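PDB 6F3H: exoribonuclease II, mitochondrial from Candida glabrata, which probably degrades mitochondrial RNA from the 3' end as the exoribonuclease component of the mtEXO degradosome. Local coordinates for residues A135-F140 and I210-L215; Y270-A275 and Y292-T297; P629-C634 and D705-L710. The protein carries 1 engineered substitution. All coordinates share one frame; numbering follows the deposited sequence.

Contact 1: residues A135-F140 and I210-L215; sequences ATFTKF and IDPTTL
The methyl CG2 of Thr213 fits against Phe137 and Phe140, one turn apart on helix 123-159, and makes the tight part of this contact. It stands 3.8 Å from Phe137 CD1, meeting that ring at its edge and near its plane, with the two side chains at about a right angle. The same methyl is 3.8 Å from Phe137 O and 3.9 Å from Phe140 CB, so backbone and side chain both bear on it. Thr213 chi1 of 59° explains this approach, turning CG2 anti to the carbonyl carbon while OG1 stays between that carbon and the backbone N.

Asp211 is the N-cap of helix 212-226 and holds the turn that carries the methyl. Thr213 N donates to Asp211 OD1 at 3.1 Å, arriving 65° out of the carboxylate plane, and Thr214 OG1 gives its proton to Asp211 OD2 at 2.7 Å. Lys178 forms a salt bridge to that second oxygen.

Packing is looser around this point. Pro212 CG lies 4.1 Å from Phe137 CE1 in an oblique approach, and Pro212 also rests on Ile85 of strand 81-85, while Phe137 leans on Leu49. On the exposed side, Phe140 starts toward helix 212-226, but its ring then heads away, leaving CB as the atom in touch with Thr213.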
# COMPACT_ATOMS: atom_id res chain seq x y z
N ALA A 135 2.26 7.95 32.70
CA ALA A 135 2.46 6.93 33.71
C ALA A 135 1.19 6.12 33.95
O ALA A 135 1.23 4.89 34.00
CB ALA A 135 2.94 7.58 35.01
N THR A 136 0.04 6.80 34.05
CA THR A 136 -1.20 6.11 34.36
C THR A 136 -1.53 5.11 33.27
O THR A 136 -1.78 3.93 33.54
CB THR A 136 -2.34 7.12 34.53
OG1 THR A 136 -1.85 8.25 35.26
CG2 THR A 136 -3.48 6.51 35.29
N PHE A 137 -1.45 5.55 32.02
CA PHE A 137 -1.74 4.68 30.90
C PHE A 137 -0.81 3.48 30.88
O PHE A 137 -1.25 2.36 30.59
CB PHE A 137 -1.60 5.46 29.63
CG PHE A 137 -2.82 6.19 29.26
CD1 PHE A 137 -3.97 5.50 28.97
CD2 PHE A 137 -2.85 7.57 29.30
CE1 PHE A 137 -5.13 6.19 28.63
CE2 PHE A 137 -4.01 8.25 28.97
CZ PHE A 137 -5.15 7.56 28.64
N THR A 138 0.47 3.70 31.15
CA THR A 138 1.39 2.57 31.21
C THR A 138 1.02 1.60 32.32
O THR A 138 1.00 0.38 32.11
CB THR A 138 2.83 3.04 31.37
OG1 THR A 138 3.05 4.24 30.60
CG2 THR A 138 3.77 1.97 30.85
N LYS A 139 0.66 2.12 33.50
CA LYS A 139 0.39 1.23 34.62
C LYS A 139 -0.77 0.31 34.31
O LYS A 139 -0.64 -0.92 34.35
CB LYS A 139 0.10 2.04 35.87
N PHE A 140 -1.92 0.89 33.97
CA PHE A 140 -3.07 0.08 33.61
C PHE A 140 -2.77 -0.83 32.44
O PHE A 140 -3.40 -1.89 32.30
CB PHE A 140 -4.24 0.97 33.29
CG PHE A 140 -4.80 1.62 34.47
CD1 PHE A 140 -5.46 0.87 35.42
CD2 PHE A 140 -4.65 2.98 34.66
CE1 PHE A 140 -6.00 1.46 36.53
CE2 PHE A 140 -5.18 3.58 35.77
CZ PHE A 140 -5.86 2.82 36.70
N ILE A 210 -12.79 1.56 21.13
CA ILE A 210 -11.59 0.81 21.48
C ILE A 210 -10.98 1.36 22.76
O ILE A 210 -10.91 2.59 22.94
CB ILE A 210 -10.57 0.87 20.32
CG1 ILE A 210 -10.99 -0.04 19.17
CG2 ILE A 210 -9.20 0.48 20.78
CD1 ILE A 210 -11.07 -1.50 19.56
N ASP A 211 -10.53 0.46 23.66
CA ASP A 211 -9.89 0.84 24.93
C ASP A 211 -8.38 1.00 24.74
O ASP A 211 -7.70 0.01 24.44
CB ASP A 211 -10.16 -0.20 26.01
CG ASP A 211 -9.28 -0.03 27.27
OD1 ASP A 211 -8.75 1.08 27.53
OD2 ASP A 211 -9.14 -1.02 28.03
N PRO A 212 -7.83 2.18 24.97
CA PRO A 212 -6.41 2.39 24.68
C PRO A 212 -5.47 1.47 25.45
O PRO A 212 -4.51 0.97 24.85
CB PRO A 212 -6.20 3.86 25.03
CG PRO A 212 -7.37 4.24 25.85
CD PRO A 212 -8.49 3.41 25.43
N THR A 213 -5.72 1.21 26.74
CA THR A 213 -4.77 0.40 27.49
C THR A 213 -4.73 -1.03 26.95
O THR A 213 -3.65 -1.58 26.71
CB THR A 213 -5.06 0.41 29.00
OG1 THR A 213 -6.37 -0.09 29.26
CG2 THR A 213 -4.89 1.82 29.57
N THR A 214 -5.90 -1.64 26.76
CA THR A 214 -5.94 -2.94 26.08
C THR A 214 -5.24 -2.88 24.73
O THR A 214 -4.52 -3.81 24.35
CB THR A 214 -7.38 -3.42 25.93
OG1 THR A 214 -8.02 -3.39 27.21
CG2 THR A 214 -7.43 -4.83 25.41
N LEU A 215 -5.42 -1.78 23.99
CA LEU A 215 -4.74 -1.65 22.72
C LEU A 215 -3.25 -1.77 22.91
O LEU A 215 -2.58 -2.61 22.28
CB LEU A 215 -5.08 -0.30 22.09
CG LEU A 215 -4.06 0.11 21.04
CD1 LEU A 215 -4.23 -0.72 19.80
CD2 LEU A 215 -4.21 1.56 20.74

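Contact 2: residues Y270-A275 and Y292-T297; sequences YQEIKA and YDYIRT
Glu272 and Ala275, on one side of helix 251-281, receive Tyr292 and Tyr294 from the junction where helix 285-291 gives way to helix 293-303. This is helix-to-helix packing in an all-helical region: Tyr292 follows helix 285-291 and takes the N-cap position of helix 293-303. The long helix is kinked here, the N atoms of Glu272 and Ile273 lacking a bond to the preceding turn.

The polar contacts centre on the Glu272 carboxylate. Tyr292 OH lies 3.3 Å from Glu272 OE1 and equally far from Glu272 OE2, both approaches long and weak. The carboxylate plane is turned 46° from the ring, and OE1 lies at the ring edge, near its plane. A bend at chi2 (-77°) folds the Glu272 chain into this position. Its stronger partner is Arg264, on the same helix, which forms a salt bridge to OE1 and a weak hydrogen bond with Tyr294 OH of the other helix. Tyr294 OH also comes 3.9 Å from Glu272 CB, a plain contact.

The apolar contact is a single pair: Ala275 CB packs 4.1 Å from Tyr292 CZ, approaching the ring obliquely.

In the ring packing the two tyrosines meet each other, Tyr294 CZ lying in the plane of the Tyr292 ring at its edge. Ile295 CG1 covers one face of Tyr294, 3.6 Å above the ring plane and offset toward the rim.

A salt bridge inside helix 293-303 joins Asp293 to Arg296, whose NH1 also bonds Ile344 O. Arg296 NE reaches Asp293 OD1 at 2.6 Å, with the oxygen only 11° out of the guanidinium plane.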
# COMPACT_ATOMS: atom_id res chain seq x y z
N TYR A 270 26.28 -27.70 18.75
CA TYR A 270 26.14 -27.13 17.41
C TYR A 270 26.81 -28.03 16.38
O TYR A 270 27.50 -27.56 15.47
CB TYR A 270 26.71 -25.71 17.39
CG TYR A 270 26.33 -24.90 18.62
CD1 TYR A 270 25.11 -24.26 18.71
CD2 TYR A 270 27.20 -24.76 19.69
CE1 TYR A 270 24.75 -23.53 19.83
CE2 TYR A 270 26.85 -24.03 20.82
CZ TYR A 270 25.62 -23.42 20.88
OH TYR A 270 25.23 -22.68 21.99
N GLN A 271 26.65 -29.34 16.54
CA GLN A 271 27.33 -30.27 15.65
C GLN A 271 26.83 -30.13 14.23
O GLN A 271 27.61 -30.20 13.28
CB GLN A 271 27.17 -31.70 16.12
CG GLN A 271 27.95 -32.66 15.24
CD GLN A 271 27.69 -34.11 15.59
OE1 GLN A 271 26.91 -34.41 16.50
NE2 GLN A 271 28.36 -35.02 14.89
N GLU A 272 25.52 -29.98 14.06
CA GLU A 272 24.97 -29.92 12.72
C GLU A 272 25.28 -28.60 12.04
O GLU A 272 25.39 -28.55 10.81
CB GLU A 272 23.49 -30.21 12.75
CG GLU A 272 23.30 -31.62 13.22
CD GLU A 272 23.60 -32.60 12.11
OE1 GLU A 272 22.72 -32.79 11.25
OE2 GLU A 272 24.73 -33.15 12.08
N ILE A 273 25.37 -27.52 12.80
CA ILE A 273 25.95 -26.31 12.25
C ILE A 273 27.33 -26.61 11.70
O ILE A 273 27.69 -26.21 10.59
CB ILE A 273 26.03 -25.23 13.34
CG1 ILE A 273 24.64 -24.77 13.78
CG2 ILE A 273 26.89 -24.05 12.88
CD1 ILE A 273 24.67 -23.55 14.66
N LYS A 274 28.12 -27.34 12.48
CA LYS A 274 29.50 -27.60 12.12
C LYS A 274 29.59 -28.50 10.90
O LYS A 274 30.39 -28.25 9.99
CB LYS A 274 30.23 -28.24 13.30
CG LYS A 274 30.50 -27.30 14.45
CD LYS A 274 30.86 -28.08 15.68
CE LYS A 274 30.94 -27.20 16.91
NZ LYS A 274 30.89 -28.07 18.12
N ALA A 275 28.78 -29.56 10.86
CA ALA A 275 28.77 -30.46 9.73
C ALA A 275 28.40 -29.71 8.45
O ALA A 275 29.02 -29.90 7.40
CB ALA A 275 27.80 -31.60 9.99
N TYR A 292 20.39 -31.28 4.40
CA TYR A 292 20.13 -30.06 5.13
C TYR A 292 19.16 -29.16 4.41
O TYR A 292 19.41 -27.96 4.30
CB TYR A 292 21.45 -29.32 5.38
CG TYR A 292 22.38 -30.03 6.33
CD1 TYR A 292 22.05 -30.21 7.68
CD2 TYR A 292 23.59 -30.55 5.90
CE1 TYR A 292 22.91 -30.87 8.57
CE2 TYR A 292 24.46 -31.21 6.78
CZ TYR A 292 24.12 -31.37 8.10
OH TYR A 292 24.98 -32.03 8.95
N ASP A 293 18.05 -29.69 3.91
CA ASP A 293 17.14 -28.76 3.26
C ASP A 293 16.46 -27.88 4.29
O ASP A 293 16.08 -26.74 3.98
CB ASP A 293 16.11 -29.47 2.39
CG ASP A 293 15.59 -28.57 1.25
OD1 ASP A 293 16.39 -27.79 0.68
OD2 ASP A 293 14.38 -28.62 0.93
N TYR A 294 16.30 -28.36 5.51
CA TYR A 294 15.71 -27.49 6.52
C TYR A 294 16.54 -26.23 6.74
O TYR A 294 15.99 -25.22 7.18
CB TYR A 294 15.52 -28.25 7.81
CG TYR A 294 16.78 -28.67 8.53
CD1 TYR A 294 17.46 -29.83 8.17
CD2 TYR A 294 17.26 -27.94 9.60
CE1 TYR A 294 18.60 -30.22 8.85
CE2 TYR A 294 18.39 -28.32 10.29
CZ TYR A 294 19.06 -29.46 9.92
OH TYR A 294 20.19 -29.83 10.65
N ILE A 295 17.82 -26.24 6.39
CA ILE A 295 18.58 -25.02 6.54
C ILE A 295 18.39 -24.11 5.34
O ILE A 295 18.37 -22.89 5.47
CB ILE A 295 20.07 -25.33 6.74
CG1 ILE A 295 20.26 -26.17 8.00
CG2 ILE A 295 20.88 -24.05 6.76
CD1 ILE A 295 21.71 -26.31 8.42
N ARG A 296 18.25 -24.68 4.16
CA ARG A 296 17.96 -23.80 3.05
C ARG A 296 16.70 -23.03 3.35
O ARG A 296 16.66 -21.80 3.23
CB ARG A 296 17.85 -24.58 1.76
CG ARG A 296 19.17 -25.02 1.27
CD ARG A 296 19.10 -25.35 -0.17
NE ARG A 296 18.33 -26.53 -0.52
CZ ARG A 296 18.72 -27.35 -1.48
NH1 ARG A 296 19.84 -27.11 -2.13
NH2 ARG A 296 18.00 -28.42 -1.79
N THR A 297 15.68 -23.76 3.83
CA THR A 297 14.43 -23.15 4.26
C THR A 297 14.68 -21.99 5.20
O THR A 297 14.07 -20.93 5.09
CB THR A 297 13.56 -24.17 4.97
OG1 THR A 297 13.18 -25.20 4.05
CG2 THR A 297 12.33 -23.50 5.50

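Contact 3: residues P629-C634 and D705-L710; sequences PGVYRC and DLINHL. With nucleotides of chain C.
Asn708 OD1 accepts the backbone N-H of Val631 at 3.0 Å, and the bond is nearly straight at 168°. The donor lies in the carbonyl plane, on a lone pair, so the amide is met in its favoured direction. Gly630 CA also comes close, 3.5 Å from Asn708 OD1. The other end of the amide, ND2, has its stronger partner in Thr695 O and makes only a weak bond to Val631 O at 3.5 Å. The carboxamide thus spans the N-H and, weakly, the C=O of Val631.

Within the RNB domain, this joins helix 703-716 to the backbone leading into strand 632-634, which pairs antiparallel with strand 677-679, so the contact ties the helix to a two-stranded sheet. Beside the polar pair, the methyls Val631 CG2 and Ile707 CG2 meet at 4.0 Å, their side chains at about a right angle. Val732 and Phe735 of helix 725-761 touch these two residues in turn.

Further along the strand, Arg633 turns to the RNA. Its chain bends at chi3, and Arg633 NH1 makes a weak hydrogen bond of 3.0 Å to OP2 of U4 of chain C, at 122°. That phosphate oxygen lies at the guanidinium edge, in plane.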
# COMPACT_ATOMS: atom_id res chain seq x y z
N PRO A 629 -23.69 4.14 0.83
CA PRO A 629 -22.41 3.78 1.43
C PRO A 629 -21.37 3.48 0.37
O PRO A 629 -21.57 2.60 -0.48
CB PRO A 629 -22.74 2.53 2.25
CG PRO A 629 -24.21 2.57 2.43
CD PRO A 629 -24.76 3.21 1.22
N GLY A 630 -20.23 4.17 0.45
CA GLY A 630 -19.16 3.96 -0.49
C GLY A 630 -17.81 4.05 0.19
O GLY A 630 -17.68 4.60 1.28
N VAL A 631 -16.80 3.55 -0.51
CA VAL A 631 -15.41 3.59 -0.07
C VAL A 631 -14.75 4.79 -0.72
O VAL A 631 -14.46 4.78 -1.92
CB VAL A 631 -14.67 2.32 -0.46
CG1 VAL A 631 -13.29 2.35 0.14
CG2 VAL A 631 -15.47 1.11 -0.04
N TYR A 632 -14.43 5.79 0.07
CA TYR A 632 -13.82 7.00 -0.45
C TYR A 632 -12.32 6.90 -0.30
O TYR A 632 -11.81 6.03 0.39
CB TYR A 632 -14.35 8.24 0.27
CG TYR A 632 -15.86 8.34 0.25
CD1 TYR A 632 -16.65 7.47 0.99
CD2 TYR A 632 -16.50 9.30 -0.54
CE1 TYR A 632 -18.03 7.54 0.96
CE2 TYR A 632 -17.89 9.38 -0.58
CZ TYR A 632 -18.66 8.50 0.17
OH TYR A 632 -20.05 8.55 0.17
N ARG A 633 -11.61 7.81 -0.96
CA ARG A 633 -10.18 7.93 -0.82
C ARG A 633 -9.93 9.37 -0.40
O ARG A 633 -10.32 10.29 -1.11
CB ARG A 633 -9.45 7.61 -2.12
CG ARG A 633 -8.04 8.17 -2.13
CD ARG A 633 -7.24 7.76 -3.34
NE ARG A 633 -7.60 6.44 -3.81
CZ ARG A 633 -7.22 5.94 -4.97
NH1 ARG A 633 -6.47 6.69 -5.79
NH2 ARG A 633 -7.60 4.72 -5.33
N CYS A 634 -9.25 9.55 0.73
CA CYS A 634 -9.17 10.84 1.40
C CYS A 634 -7.72 11.21 1.61
O CYS A 634 -6.83 10.37 1.48
CB CYS A 634 -9.91 10.85 2.74
SG CYS A 634 -11.41 9.88 2.71
N ASP A 705 -13.14 0.26 -5.66
CA ASP A 705 -13.95 0.48 -6.84
C ASP A 705 -14.93 -0.66 -7.02
O ASP A 705 -16.12 -0.44 -7.22
CB ASP A 705 -13.08 0.64 -8.09
CG ASP A 705 -12.03 1.68 -7.91
OD1 ASP A 705 -11.44 1.70 -6.83
OD2 ASP A 705 -11.78 2.47 -8.84
N LEU A 706 -14.46 -1.88 -6.86
CA LEU A 706 -15.31 -3.04 -7.08
C LEU A 706 -16.52 -3.02 -6.17
O LEU A 706 -17.61 -3.45 -6.56
CB LEU A 706 -14.51 -4.31 -6.87
CG LEU A 706 -15.37 -5.55 -7.05
CD1 LEU A 706 -15.83 -5.66 -8.50
CD2 LEU A 706 -14.60 -6.79 -6.69
N ILE A 707 -16.37 -2.54 -4.94
CA ILE A 707 -17.50 -2.48 -4.02
C ILE A 707 -18.45 -1.35 -4.37
O ILE A 707 -19.67 -1.50 -4.29
CB ILE A 707 -16.98 -2.34 -2.59
CG1 ILE A 707 -16.68 -3.73 -2.05
CG2 ILE A 707 -17.95 -1.58 -1.74
CD1 ILE A 707 -16.38 -3.74 -0.60
N ASN A 708 -17.90 -0.19 -4.74
CA ASN A 708 -18.72 0.91 -5.23
C ASN A 708 -19.60 0.46 -6.40
O ASN A 708 -20.73 0.95 -6.54
CB ASN A 708 -17.81 2.07 -5.64
CG ASN A 708 -17.06 2.69 -4.44
OD1 ASN A 708 -17.53 2.63 -3.32
ND2 ASN A 708 -15.90 3.28 -4.69
N HIS A 709 -19.13 -0.48 -7.22
CA HIS A 709 -19.93 -0.96 -8.35
C HIS A 709 -21.12 -1.79 -7.91
O HIS A 709 -22.22 -1.63 -8.45
CB HIS A 709 -19.07 -1.78 -9.31
CG HIS A 709 -18.33 -0.94 -10.30
ND1 HIS A 709 -17.94 0.35 -10.03
CD2 HIS A 709 -17.89 -1.22 -11.55
CE1 HIS A 709 -17.29 0.84 -11.07
NE2 HIS A 709 -17.25 -0.10 -12.01
N LEU A 710 -20.92 -2.71 -6.95
CA LEU A 710 -22.03 -3.52 -6.48
C LEU A 710 -23.09 -2.65 -5.84
O LEU A 710 -24.28 -2.95 -5.94
CB LEU A 710 -21.56 -4.55 -5.48
CG LEU A 710 -20.50 -5.51 -6.00
CD1 LEU A 710 -19.50 -5.85 -4.88
CD2 LEU A 710 -21.10 -6.78 -6.57
P U C 4 -5.79 8.42 -8.83
OP1 U C 4 -7.24 8.15 -8.68
OP2 U C 4 -4.81 7.55 -8.15
O5' U C 4 -5.50 8.31 -10.36
C5' U C 4 -6.10 9.23 -11.24
C4' U C 4 -5.62 8.96 -12.61
O4' U C 4 -4.24 9.37 -12.72
C3' U C 4 -5.57 7.49 -12.96
O3' U C 4 -6.84 6.94 -13.27
C2' U C 4 -4.57 7.47 -14.10
O2' U C 4 -5.15 7.95 -15.30
C1' U C 4 -3.56 8.51 -13.61
N1 U C 4 -2.43 7.87 -12.89
C2 U C 4 -1.36 7.49 -13.67
O2 U C 4 -1.31 7.69 -14.87
N3 U C 4 -0.33 6.89 -13.00
C4 U C 4 -0.29 6.62 -11.65
O4 U C 4 0.72 6.07 -11.21
C5 U C 4 -1.44 7.03 -10.90
C6 U C 4 -2.45 7.63 -11.53

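In the fold
Reading from the N terminus, the three contacts follow in series, none crossing or enclosing another. Contact 1 closes first: 69 intervening residues, mostly helical, return helix 212-226 to the side of helix 123-159. Contact 2 spans only 16 residues, a short, mostly helical connection through helix 285-291 that sets the start of helix 293-303 on helix 251-281. Contact 3 closes a span of 70 residues within the RNB domain, bringing helix 703-716 to the approach of strand 632-634. The centres of contact 1 and contact 2 lie about 44 Å apart. Contact 2 and contact 3 fall on opposite sides of the chain's centre, their own centres about 50 Å apart.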